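Local coordinates for Lmo2812 protein (Listeria monocytogenes EGD-e, PDB 5ZQA) that probably acts as a penicillin-binding D-Ala-D-Ala carboxypeptidase, trimming peptide stems of the cell wall and so helping to shape the cell, at residues 83-89 and 106-112; 193-197 and 222-226. All coordinates share one frame; numbering follows the deposited sequence.

Interaction 1 of 2, residues 83-89 and 106-112; sequences WDEKLDL and KRTWSVR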
loop_
_atom_site.group_PDB
_atom_site.type_symbol
_atom_site.label_atom_id
_atom_site.label_comp_id
_atom_site.label_asym_id
_atom_site.label_seq_id
_atom_site.Cartn_x
_atom_site.Cartn_y
_atom_site.Cartn_z
ATOM N N TRP A 83 3.143 -14.401 -14.210
ATOM C CA TRP A 83 2.205 -14.590 -13.119
ATOM C C TRP A 83 2.166 -16.037 -12.606
ATOM O O TRP A 83 1.767 -16.275 -11.463
ATOM C CB TRP A 83 0.799 -14.169 -13.551
ATOM C CG TRP A 83 0.586 -12.687 -13.682
ATOM C CD1 TRP A 83 0.250 -12.007 -14.817
ATOM C CD2 TRP A 83 0.672 -11.708 -12.643
ATOM N NE1 TRP A 83 0.114 -10.665 -14.548
ATOM C CE2 TRP A 83 0.373 -10.456 -13.218
ATOM C CE3 TRP A 83 0.969 -11.765 -11.281
ATOM C CZ2 TRP A 83 0.371 -9.275 -12.484
ATOM C CZ3 TRP A 83 0.963 -10.588 -10.551
ATOM C CH2 TRP A 83 0.661 -9.359 -11.153
ATOM N N ASP A 84 2.579 -16.996 -13.436
ATOM C CA ASP A 84 2.489 -18.400 -13.033
ATOM C C ASP A 84 3.792 -18.972 -12.477
ATOM O O ASP A 84 3.857 -20.166 -12.180
ATOM C CB ASP A 84 2.025 -19.265 -14.212
ATOM C CG ASP A 84 3.065 -19.361 -15.308
ATOM O OD1 ASP A 84 3.871 -18.419 -15.455
ATOM O OD2 ASP A 84 3.069 -20.387 -16.029
ATOM N N GLU A 85 4.833 -18.155 -12.343
ATOM C CA GLU A 85 6.037 -18.630 -11.664
ATOM C C GLU A 85 5.678 -19.018 -10.241
ATOM O O GLU A 85 4.878 -18.337 -9.600
ATOM C CB GLU A 85 7.131 -17.569 -11.649
ATOM C CG GLU A 85 7.643 -17.182 -13.016
ATOM C CD GLU A 85 8.814 -16.234 -12.923
ATOM O OE1 GLU A 85 9.660 -16.431 -12.024
ATOM O OE2 GLU A 85 8.878 -15.295 -13.739
ATOM N N LYS A 86 6.274 -20.101 -9.747
ATOM C CA LYS A 86 6.011 -20.576 -8.391
ATOM C C LYS A 86 7.219 -20.280 -7.522
ATOM O O LYS A 86 8.348 -20.674 -7.840
ATOM C CB LYS A 86 5.695 -22.076 -8.380
ATOM C CG LYS A 86 4.463 -22.440 -9.195
ATOM C CD LYS A 86 3.199 -22.180 -8.397
ATOM C CE LYS A 86 1.953 -22.267 -9.271
ATOM N NZ LYS A 86 1.809 -23.592 -9.937
ATOM N N LEU A 87 6.984 -19.570 -6.422
ATOM C CA LEU A 87 8.071 -19.145 -5.566
ATOM C C LEU A 87 7.866 -19.668 -4.158
ATOM O O LEU A 87 6.734 -19.924 -3.747
ATOM C CB LEU A 87 8.167 -17.623 -5.546
ATOM C CG LEU A 87 8.257 -16.951 -6.903
ATOM C CD1 LEU A 87 8.260 -15.446 -6.679
ATOM C CD2 LEU A 87 9.505 -17.399 -7.644
ATOM N N ASP A 88 8.959 -19.802 -3.417
ATOM C CA ASP A 88 8.896 -20.306 -2.049
ATOM C C ASP A 88 8.918 -19.160 -1.064
ATOM O O ASP A 88 9.820 -18.318 -1.113
ATOM C CB ASP A 88 10.065 -21.246 -1.771
ATOM C CG ASP A 88 10.073 -22.439 -2.696
ATOM O OD1 ASP A 88 9.042 -23.136 -2.774
ATOM O OD2 ASP A 88 11.102 -22.666 -3.370
ATOM N N LEU A 89 7.927 -19.133 -0.172
ATOM C CA LEU A 89 7.822 -18.076 0.826
ATOM C C LEU A 89 9.069 -18.016 1.691
ATOM O O LEU A 89 9.532 -19.042 2.200
ATOM C CB LEU A 89 6.601 -18.282 1.720
ATOM C CG LEU A 89 5.276 -17.911 1.071
ATOM C CD1 LEU A 89 4.120 -18.380 1.937
ATOM C CD2 LEU A 89 5.250 -16.389 0.834
ATOM N N LYS A 106 1.369 -23.392 3.667
ATOM C CA LYS A 106 1.830 -23.746 2.328
ATOM C C LYS A 106 3.012 -22.855 1.965
ATOM O O LYS A 106 2.947 -21.631 2.106
ATOM C CB LYS A 106 0.712 -23.594 1.292
ATOM C CG LYS A 106 -0.484 -24.502 1.539
ATOM C CD LYS A 106 -0.102 -25.958 1.382
ATOM C CE LYS A 106 -0.831 -26.603 0.222
ATOM N NZ LYS A 106 -0.456 -28.041 0.082
ATOM N N ARG A 107 4.094 -23.478 1.505
ATOM C CA ARG A 107 5.329 -22.757 1.231
ATOM C C ARG A 107 5.365 -22.151 -0.168
ATOM O O ARG A 107 5.911 -21.063 -0.365
ATOM C CB ARG A 107 6.523 -23.701 1.422
ATOM C CG ARG A 107 7.878 -23.092 1.131
ATOM C CD ARG A 107 8.218 -22.015 2.137
ATOM N NE ARG A 107 8.298 -22.554 3.495
ATOM C CZ ARG A 107 8.235 -21.813 4.598
ATOM N NH1 ARG A 107 8.078 -20.496 4.518
ATOM N NH2 ARG A 107 8.320 -22.392 5.790
ATOM N N THR A 108 4.776 -22.845 -1.136
ATOM C CA THR A 108 4.988 -22.514 -2.545
ATOM C C THR A 108 3.731 -21.963 -3.211
ATOM O O THR A 108 2.691 -22.608 -3.193
ATOM C CB THR A 108 5.474 -23.759 -3.302
ATOM O OG1 THR A 108 6.657 -24.256 -2.669
ATOM C CG2 THR A 108 5.775 -23.443 -4.773
ATOM N N TRP A 109 3.845 -20.772 -3.796
ATOM C CA TRP A 109 2.706 -20.043 -4.371
ATOM C C TRP A 109 3.069 -19.415 -5.696
ATOM O O TRP A 109 4.227 -19.080 -5.926
ATOM C CB TRP A 109 2.244 -18.920 -3.436
ATOM C CG TRP A 109 1.740 -19.397 -2.116
ATOM C CD1 TRP A 109 2.488 -19.799 -1.045
ATOM C CD2 TRP A 109 0.373 -19.529 -1.725
ATOM N NE1 TRP A 109 1.666 -20.178 -0.009
ATOM C CE2 TRP A 109 0.360 -20.028 -0.404
ATOM C CE3 TRP A 109 -0.850 -19.286 -2.365
ATOM C CZ2 TRP A 109 -0.820 -20.268 0.292
ATOM C CZ3 TRP A 109 -2.017 -19.528 -1.675
ATOM C CH2 TRP A 109 -1.994 -20.014 -0.355
ATOM N N SER A 110 2.065 -19.201 -6.541
ATOM C CA SER A 110 2.277 -18.464 -7.778
ATOM C C SER A 110 2.518 -16.990 -7.485
ATOM O O SER A 110 2.079 -16.463 -6.461
ATOM C CB SER A 110 1.081 -18.611 -8.719
ATOM O OG SER A 110 -0.050 -17.935 -8.202
ATOM N N VAL A 111 3.241 -16.331 -8.384
ATOM C CA VAL A 111 3.446 -14.890 -8.302
ATOM C C VAL A 111 2.114 -14.149 -8.203
ATOM O O VAL A 111 1.979 -13.204 -7.416
ATOM C CB VAL A 111 4.265 -14.390 -9.516
ATOM C CG1 VAL A 111 4.193 -12.881 -9.651
ATOM C CG2 VAL A 111 5.717 -14.886 -9.396
ATOM N N ARG A 112 1.118 -14.594 -8.967
ATOM C CA ARG A 112 -0.225 -14.032 -8.865
ATOM C C ARG A 112 -0.747 -14.083 -7.430
ATOM O O ARG A 112 -1.203 -13.075 -6.880
ATOM C CB ARG A 112 -1.182 -14.778 -9.796
ATOM C CG ARG A 112 -2.664 -14.519 -9.549
ATOM C CD ARG A 112 -3.049 -13.063 -9.734
ATOM N NE ARG A 112 -2.896 -12.644 -11.125
ATOM C CZ ARG A 112 -3.019 -11.394 -11.552
ATOM N NH1 ARG A 112 -3.297 -10.409 -10.696
ATOM N NH2 ARG A 112 -2.846 -11.132 -12.843
#
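The guanidinium of Arg112 lies flat on the indole of Trp83, with the two planes only 21° apart. Its CZ is 3.8 Å from the centroid of the six-membered ring of Trp83 and nearly on the ring normal, which makes the stack a cation-pi contact as well. NH2 of Arg112 comes closest, 3.3 Å from CE2 of Trp83. Arg112 reaches this face by leaving the backbone with CG anti to N (chi1 166°) and then bending twice, at chi2 and chi3, which folds the chain back over the ring. The main chains pair beside it: Arg112 N donates to Trp83 O at 3.1 Å, on a lone pair in the carbonyl plane, and Val111 N reaches Glu85 O at 2.9 Å.

Beyond these bonds the strands pair antiparallel. Leu87 and Trp109 form the hydrogen-bonded pair: the N-H of Leu87 runs almost straight (171°) to Trp109 O at 2.8 Å, and Trp109 N returns a bond to Leu87 O. Lys86 with Ser110 and Asp88 with Thr108 are the non-hydrogen-bonded pairs, and on their shared face Thr108 OG1 donates to Asp88 OD1 at 2.6 Å, the two side chains pointing the same way. On the other face Leu87 CD1 packs on Val111 CG2 at 3.8 Å, while CD1 of Leu89 rests against the Trp109 indole, whose NE1 is held by Lys106 O.

A second shell backs these groups. Tyr115 meets Trp83 edge-to-face, Arg133 forms a salt bridge with Glu85, and Leu114 packs on Leu87, Leu89 and Trp109. The whole is a two-stranded antiparallel sheet at the periphery of the chain; strand 108-110 passes directly into helix 111-120, and the strand's last residue, Ser110, is the N-cap, its OG bonded to Asp113 N.

Interaction 2 of 2, residues 193-197 and 222-226; sequences LETTS and LDGLK
Two flat groups of Asp223, its carboxylate and its main-chain carbonyl, meet Leu193 and Thr196 of helix 192-196 and the adjoining Ser197. The methyls of Leu193 lie over one side of the carboxylate plane, CD1 at 3.7 Å from OD2 of Asp223. The charge is answered elsewhere, since OD1 forms a salt bridge with Arg247 and OD2 is also hydrogen-bonded outside the contact. The carbonyl is approached in its own plane: Thr196 OG1 donates to a lone pair of Asp223 O over 2.8 Å, the C=O...donor angle being 144°. That bond depends on the Thr196 rotamer, because chi1 of 62° sets OG1 between the backbone N and the carbonyl carbon, and turns CG2 toward Leu225, 3.6 Å from its O.

Van der Waals contacts accompany this bond. Leu193 CD2 touches Leu225 CD1 at 3.9 Å, the side chains crossing at about a right angle, and CB of Ser197 rests on CB of Asp223 at 3.8 Å. CA of Gly224 lies close to Thr196 OG1, 3.6 Å away. The peptide between Gly224 and Leu225 is cis. Ser197 turns back on the preceding turn: Leu193 O accepts from both N and OG of Ser197, at 3.0 and 2.8 Å.

Strand 222-230 pairs with strand 236-243 through its backbone; Asp223 and Gly224 both face Thr240, and Leu225 and Lys226 both face Ile238, each a classic beta bulge. Thus helix 192-196 packs on the start of an edge strand of the five-stranded antiparallel sheet. This strand carries Lys226, the predicted substrate-binding lysine that opens a Lys-Thr-Gly sequence, as in the active-site edge strand of penicillin-binding proteins.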
loop_
_atom_site.group_PDB
_atom_site.type_symbol
_atom_site.label_atom_id
_atom_site.label_comp_id
_atom_site.label_asym_id
_atom_site.label_seq_id
_atom_site.Cartn_x
_atom_site.Cartn_y
_atom_site.Cartn_z
ATOM N N LEU A 193 -6.405 -1.845 -9.159
ATOM C CA LEU A 193 -7.665 -1.656 -8.459
ATOM C C LEU A 193 -8.584 -2.870 -8.619
ATOM O O LEU A 193 -9.491 -3.064 -7.817
ATOM C CB LEU A 193 -8.353 -0.382 -8.947
ATOM C CG LEU A 193 -7.515 0.895 -8.797
ATOM C CD1 LEU A 193 -8.262 2.061 -9.413
ATOM C CD2 LEU A 193 -7.223 1.164 -7.339
ATOM N N GLU A 194 -8.343 -3.692 -9.639
ATOM C CA GLU A 194 -9.093 -4.932 -9.787
ATOM C C GLU A 194 -8.850 -5.844 -8.589
ATOM O O GLU A 194 -9.748 -6.587 -8.185
ATOM C CB GLU A 194 -8.723 -5.636 -11.101
ATOM C CG GLU A 194 -9.193 -4.856 -12.330
ATOM C CD GLU A 194 -8.706 -5.441 -13.656
ATOM O OE1 GLU A 194 -8.336 -6.635 -13.702
ATOM O OE2 GLU A 194 -8.704 -4.698 -14.660
ATOM N N THR A 195 -7.651 -5.775 -8.008
ATOM C CA THR A 195 -7.335 -6.588 -6.840
ATOM C C THR A 195 -7.721 -5.865 -5.547
ATOM O O THR A 195 -8.355 -6.455 -4.674
ATOM C CB THR A 195 -5.830 -6.974 -6.803
ATOM O OG1 THR A 195 -5.511 -7.766 -7.954
ATOM C CG2 THR A 195 -5.494 -7.778 -5.558
ATOM N N THR A 196 -7.381 -4.579 -5.446
ATOM C CA THR A 196 -7.586 -3.863 -4.185
ATOM C C THR A 196 -9.051 -3.547 -3.911
ATOM O O THR A 196 -9.400 -3.196 -2.785
ATOM C CB THR A 196 -6.758 -2.545 -4.128
ATOM O OG1 THR A 196 -7.165 -1.657 -5.177
ATOM C CG2 THR A 196 -5.257 -2.847 -4.264
ATOM N N SER A 197 -9.917 -3.700 -4.908
ATOM C CA SER A 197 -11.341 -3.452 -4.688
ATOM C C SER A 197 -12.076 -4.678 -4.165
ATOM O O SER A 197 -13.261 -4.587 -3.838
ATOM C CB SER A 197 -12.017 -2.982 -5.975
ATOM O OG SER A 197 -11.986 -4.016 -6.942
ATOM N N LEU A 222 -15.257 3.722 -3.701
ATOM C CA LEU A 222 -13.955 3.391 -3.117
ATOM C C LEU A 222 -13.455 2.049 -3.637
ATOM O O LEU A 222 -14.162 1.042 -3.537
ATOM C CB LEU A 222 -14.029 3.372 -1.585
ATOM C CG LEU A 222 -12.659 3.160 -0.931
ATOM C CD1 LEU A 222 -12.149 4.443 -0.333
ATOM C CD2 LEU A 222 -12.676 2.053 0.102
ATOM N N ASP A 223 -12.242 2.027 -4.186
ATOM C CA ASP A 223 -11.729 0.798 -4.794
ATOM C C ASP A 223 -10.279 0.481 -4.408
ATOM O O ASP A 223 -9.641 -0.382 -5.017
ATOM C CB ASP A 223 -11.872 0.842 -6.327
ATOM C CG ASP A 223 -11.372 2.139 -6.959
ATOM O OD1 ASP A 223 -10.675 2.930 -6.292
ATOM O OD2 ASP A 223 -11.695 2.367 -8.154
ATOM N N GLY A 224 -9.781 1.137 -3.365
ATOM C CA GLY A 224 -8.430 0.875 -2.885
ATOM C C GLY A 224 -8.152 1.712 -1.647
ATOM O O GLY A 224 -9.041 2.440 -1.193
ATOM N N LEU A 225 -6.927 1.677 -1.122
ATOM C CA LEU A 225 -5.787 1.055 -1.771
ATOM C C LEU A 225 -4.967 0.125 -0.854
ATOM O O LEU A 225 -4.636 -0.988 -1.239
ATOM C CB LEU A 225 -4.876 2.152 -2.330
ATOM C CG LEU A 225 -3.823 1.798 -3.374
ATOM C CD1 LEU A 225 -4.458 1.153 -4.603
ATOM C CD2 LEU A 225 -3.073 3.060 -3.776
ATOM N N LYS A 226 -4.590 0.591 0.333
ATOM C CA LYS A 226 -3.694 -0.213 1.173
ATOM C C LYS A 226 -3.639 0.260 2.618
ATOM O O LYS A 226 -3.519 1.455 2.874
ATOM C CB LYS A 226 -2.267 -0.196 0.597
ATOM C CG LYS A 226 -1.280 -1.146 1.303
ATOM C CD LYS A 226 -1.502 -2.601 0.904
ATOM C CE LYS A 226 -0.745 -3.553 1.816
ATOM N NZ LYS A 226 -1.373 -3.657 3.177
#

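How the interactions relate
Interactions 1 and 2 have centres 22 Å apart and do not touch, although their nearest atoms come within about 4 Å. Helix 111-120 bridges them: it begins in interaction 1, its Tyr115 meets both Trp83 and Thr195, and it ends shortly before Ser122, whose OG is hydrogen-bonded to Lys226 NZ. Interaction 2 is thus the one beside the predicted active site, where Lys226 also touches Ser62 and Lys65. Both contacts lie near the magnesium site of His189 and Glu191: between nearest side-chain atoms, Trp83 and Leu193 are about 6 and 7 Å from Glu191, and their side chains are about 7 and 11 Å from a magnesium ion.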